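Local structure of F-actin-capping protein subunit alpha (Plasmodium berghei, 7A0H) at residues I269-S273 with S274-K278; N18-P21 with G22-F25. The protein probably binds the fast-growing barbed ends of actin filaments and blocks subunit exchange there, acting here as a homodimeric capping protein. All coordinates share one frame; numbering follows the deposited sequence.

Interaction 1 (I269-S273 with S274-K278); sequences IANTS and SDLIK
The hydroxyl of S273 donates a hydrogen bond to the carboxylate of D275, with OG 3.0 Å from OD1. It reaches the acceptor from above, the direction lying 53° out of the carboxylate plane. Both torsions serve the meeting: OG of S273 stands anti to its own backbone N (chi1 -179°), while the D275 carboxylate is folded back over its backbone (chi1 74°). OD1 is gripped a second time by ND2 of N279. A second polar bond lies within 269-273: OD1 of N271 accepts from the backbone N of S273 at 2.6 Å, closing an Asx turn, with the donor above the plane of the amide carbonyl. ND2 of N271 donates to the carbonyl of R281 on the returning chain.

The van der Waals part of the contact is L276 against backbone carbonyls, its branched end lying across the inner side of the bend. CG comes to 3.1 Å from the carbonyl oxygen of S273. CD1 approaches the carbonyl oxygen of N271 at 3.4 Å. N266 of the second subunit donates to the carbonyl of S274.

OD1 of D275 is thus shared by two donors, and N271 uses both ends of its amide. The leucine, buried in the assembly, packs on I269 of the second subunit, which makes this turn at the surface of the chain part of the dimer contact.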
loop_
_atom_site.group_PDB
_atom_site.type_symbol
_atom_site.label_atom_id
_atom_site.label_comp_id
_atom_site.label_asym_id
_atom_site.label_seq_id
_atom_site.Cartn_x
_atom_site.Cartn_y
_atom_site.Cartn_z
ATOM N N ILE A 269 -7.802 -7.181 -16.390
ATOM C CA ILE A 269 -8.523 -5.969 -16.751
ATOM C C ILE A 269 -9.030 -5.238 -15.523
ATOM O O ILE A 269 -9.035 -5.755 -14.400
ATOM C CB ILE A 269 -9.689 -6.316 -17.690
ATOM C CG1 ILE A 269 -10.782 -6.976 -16.861
ATOM C CG2 ILE A 269 -9.137 -7.287 -18.780
ATOM C CD1 ILE A 269 -12.053 -7.213 -17.580
ATOM N N ALA A 270 -9.398 -3.979 -15.736
ATOM C CA ALA A 270 -9.994 -3.189 -14.668
ATOM C C ALA A 270 -11.461 -3.590 -14.499
ATOM O O ALA A 270 -12.213 -3.632 -15.482
ATOM C CB ALA A 270 -9.851 -1.713 -14.989
ATOM N N ASN A 271 -11.868 -3.901 -13.271
ATOM C CA ASN A 271 -13.271 -4.218 -13.014
ATOM C C ASN A 271 -14.118 -2.959 -13.203
ATOM O O ASN A 271 -13.760 -1.886 -12.708
ATOM C CB ASN A 271 -13.434 -4.786 -11.598
ATOM C CG ASN A 271 -14.855 -5.307 -11.311
ATOM O OD1 ASN A 271 -15.774 -5.081 -12.077
ATOM N ND2 ASN A 271 -15.028 -5.983 -10.181
ATOM N N THR A 272 -15.175 -3.043 -14.026
ATOM C CA THR A 272 -16.119 -1.935 -14.176
ATOM C C THR A 272 -17.467 -2.239 -13.517
ATOM O O THR A 272 -18.481 -1.668 -13.904
ATOM C CB THR A 272 -16.338 -1.523 -15.632
ATOM O OG1 THR A 272 -15.073 -1.300 -16.265
ATOM C CG2 THR A 272 -17.123 -0.191 -15.681
ATOM N N SER A 273 -17.493 -3.144 -12.538
ATOM C CA SER A 273 -18.663 -3.313 -11.675
ATOM C C SER A 273 -19.084 -1.949 -11.116
ATOM O O SER A 273 -18.353 -0.967 -11.265
ATOM C CB SER A 273 -18.328 -4.316 -10.568
ATOM O OG SER A 273 -19.435 -4.522 -9.714
ATOM N N SER A 274 -20.293 -1.847 -10.542
ATOM C CA SER A 274 -20.799 -0.575 -10.031
ATOM C C SER A 274 -20.339 -0.261 -8.610
ATOM O O SER A 274 -20.143 0.915 -8.249
ATOM C CB SER A 274 -22.323 -0.611 -10.051
ATOM O OG SER A 274 -22.761 -1.599 -9.132
ATOM N N ASP A 275 -20.218 -1.289 -7.771
ATOM C CA ASP A 275 -19.829 -1.182 -6.370
ATOM C C ASP A 275 -18.344 -0.946 -6.180
ATOM O O ASP A 275 -17.819 -1.226 -5.096
ATOM C CB ASP A 275 -20.269 -2.446 -5.625
ATOM C CG ASP A 275 -19.387 -3.667 -5.944
ATOM O OD1 ASP A 275 -18.653 -3.673 -6.965
ATOM O OD2 ASP A 275 -19.428 -4.640 -5.161
ATOM N N LEU A 276 -17.661 -0.393 -7.181
ATOM C CA LEU A 276 -16.204 -0.411 -7.204
ATOM C C LEU A 276 -15.584 0.081 -5.903
ATOM O O LEU A 276 -14.626 -0.516 -5.380
ATOM C CB LEU A 276 -15.702 0.454 -8.355
ATOM C CG LEU A 276 -15.773 -0.122 -9.757
ATOM C CD1 LEU A 276 -14.784 0.570 -10.668
ATOM C CD2 LEU A 276 -15.485 -1.568 -9.704
ATOM N N ILE A 277 -16.115 1.180 -5.382
ATOM C CA ILE A 277 -15.578 1.806 -4.186
ATOM C C ILE A 277 -15.506 0.788 -3.066
ATOM O O ILE A 277 -14.476 0.652 -2.390
ATOM C CB ILE A 277 -16.465 3.006 -3.815
ATOM C CG1 ILE A 277 -16.443 3.981 -4.993
ATOM C CG2 ILE A 277 -15.959 3.651 -2.577
ATOM C CD1 ILE A 277 -17.802 4.328 -5.494
ATOM N N LYS A 278 -16.601 0.056 -2.859
ATOM C CA LYS A 278 -16.665 -1.022 -1.881
ATOM C C LYS A 278 -16.036 -2.338 -2.362
ATOM O O LYS A 278 -16.001 -3.294 -1.572
ATOM C CB LYS A 278 -18.118 -1.238 -1.433
ATOM C CG LYS A 278 -19.102 -1.663 -2.516
ATOM C CD LYS A 278 -20.574 -1.248 -2.200
ATOM C CE LYS A 278 -20.942 0.127 -2.813
ATOM N NZ LYS A 278 -22.405 0.549 -2.749
#

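Interaction 2 (N18-P21 with G22-F25)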
loop_
_atom_site.group_PDB
_atom_site.type_symbol
_atom_site.label_atom_id
_atom_site.label_comp_id
_atom_site.label_asym_id
_atom_site.label_seq_id
_atom_site.Cartn_x
_atom_site.Cartn_y
_atom_site.Cartn_z
ATOM N N ASN A 18 4.509 -1.901 7.571
ATOM C CA ASN A 18 3.463 -1.335 6.737
ATOM C C ASN A 18 4.002 -0.404 5.661
ATOM O O ASN A 18 3.245 -0.002 4.768
ATOM C CB ASN A 18 2.484 -0.590 7.654
ATOM C CG ASN A 18 1.520 -1.537 8.368
ATOM O OD1 ASN A 18 1.488 -1.591 9.591
ATOM N ND2 ASN A 18 0.760 -2.307 7.605
ATOM N N ALA A 19 5.269 -0.041 5.742
ATOM C CA ALA A 19 5.863 0.882 4.793
ATOM C C ALA A 19 6.126 0.214 3.439
ATOM O O ALA A 19 6.617 -0.916 3.388
ATOM C CB ALA A 19 7.157 1.424 5.395
ATOM N N PRO A 20 5.853 0.893 2.323
ATOM C CA PRO A 20 6.232 0.343 0.991
ATOM C C PRO A 20 7.741 0.357 0.809
ATOM O O PRO A 20 8.443 1.139 1.469
ATOM C CB PRO A 20 5.526 1.278 -0.002
ATOM C CG PRO A 20 5.409 2.596 0.758
ATOM C CD PRO A 20 5.200 2.211 2.194
ATOM N N PRO A 21 8.290 -0.498 -0.060
ATOM C CA PRO A 21 9.749 -0.640 -0.092
ATOM C C PRO A 21 10.438 0.696 -0.242
ATOM O O PRO A 21 11.430 0.970 0.429
ATOM C CB PRO A 21 10.000 -1.526 -1.319
ATOM C CG PRO A 21 8.734 -2.236 -1.584
ATOM C CD PRO A 21 7.626 -1.334 -1.081
ATOM N N GLY A 22 9.909 1.553 -1.096
ATOM C CA GLY A 22 10.569 2.796 -1.423
ATOM C C GLY A 22 10.685 3.804 -0.284
ATOM O O GLY A 22 11.378 4.800 -0.468
ATOM N N LYS A 23 9.951 3.635 0.812
ATOM C CA LYS A 23 10.009 4.545 1.953
ATOM C C LYS A 23 10.798 3.969 3.124
ATOM O O LYS A 23 10.924 4.622 4.159
ATOM C CB LYS A 23 8.603 4.921 2.424
ATOM C CG LYS A 23 7.790 5.730 1.428
ATOM C CD LYS A 23 6.362 5.952 1.950
ATOM C CE LYS A 23 5.565 6.962 1.120
ATOM N NZ LYS A 23 4.155 7.067 1.611
ATOM N N VAL A 24 11.239 2.726 3.026
ATOM C CA VAL A 24 11.822 2.055 4.176
ATOM C C VAL A 24 13.099 2.754 4.623
ATOM O O VAL A 24 13.264 3.077 5.797
ATOM C CB VAL A 24 12.067 0.579 3.833
ATOM C CG1 VAL A 24 12.836 -0.097 4.970
ATOM C CG2 VAL A 24 10.719 -0.088 3.510
ATOM N N PHE A 25 14.004 3.015 3.683
ATOM C CA PHE A 25 15.256 3.682 3.988
ATOM C C PHE A 25 15.018 5.020 4.664
ATOM O O PHE A 25 15.612 5.303 5.706
ATOM C CB PHE A 25 16.082 3.880 2.724
ATOM C CG PHE A 25 17.408 4.497 2.992
ATOM C CD1 PHE A 25 18.555 3.732 3.090
ATOM C CD2 PHE A 25 17.507 5.881 3.191
ATOM C CE1 PHE A 25 19.776 4.341 3.355
ATOM C CE2 PHE A 25 18.722 6.488 3.467
ATOM C CZ PHE A 25 19.847 5.736 3.561
HETATM O O HOH W 1 13.714 2.913 0.354
#
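A19, the first residue to leave helical geometry after helix 3-18, turns its methyl toward the start of the next helix, where CB lies 4.3 Å from CG2 of V24, a loose apolar touch across the turn.

P20 makes the fuller contact. Its ring is met by the aliphatic part of K23, CD lying 3.7 Å from CG of the proline. The lysine leaves the helix with CG anti to its carbonyl carbon (chi1 -65°) and then runs extended, so that its methylenes pass obliquely by the ring. The carbonyl oxygen of P20 accepts from the backbone N of K23 at 3.0 Å. CG2 of V24, placed by standing anti to its own carbonyl carbon, sits against both P20 O and P21 O, each at 3.3 Å. N224 touches both P20 and K23 from strand 223-238, and N18 of the second subunit packs on K23.

P21 takes up helical backbone angles, and its carbonyl oxygen is bonded twice. The backbone N of V24 donates to it at 3.1 Å, and a water donates at 3.0 Å. That water also accepts a weak bond from the backbone N of F25, thereby bridging the carbonyl of P21 to the amide four residues on. The P21 ring lies against N226 of strand 223-238 and Y52 of helix 39-55, and V24 packs on I49 of that same helix.

Both direct backbone bonds span three residues, the spacing of a tight 3-10-like turn. The helix opens on a proline, as is common in a first turn, where a backbone N-H would have no preceding turn to bond to. The whole is the tight turn of an α-helical hairpin joining helices 3-18 and 21-35, part of the N-terminal antiparallel helices of capping protein subunits.

In the fold
Interaction 2 is partly buried, about 17 Å between its centre and that of the chain, whereas interaction 1 is a surface contact whose centre lies about 32 Å out. They share no helix or strand: 18-25 turns from helix 3-18 into helix 21-35 and rests against strand 223-238, while 269-278 leaves strand 268-270 toward strand 283-285. Their nearest atoms stay about 18 Å apart. The chemistry differs: the outlying turn has side-chain hydrogen bonds, with one leucine as its buried element; the helical corner has backbone bonds, proline rings and a bridging water. Both nevertheless meet the second subunit of the homodimer.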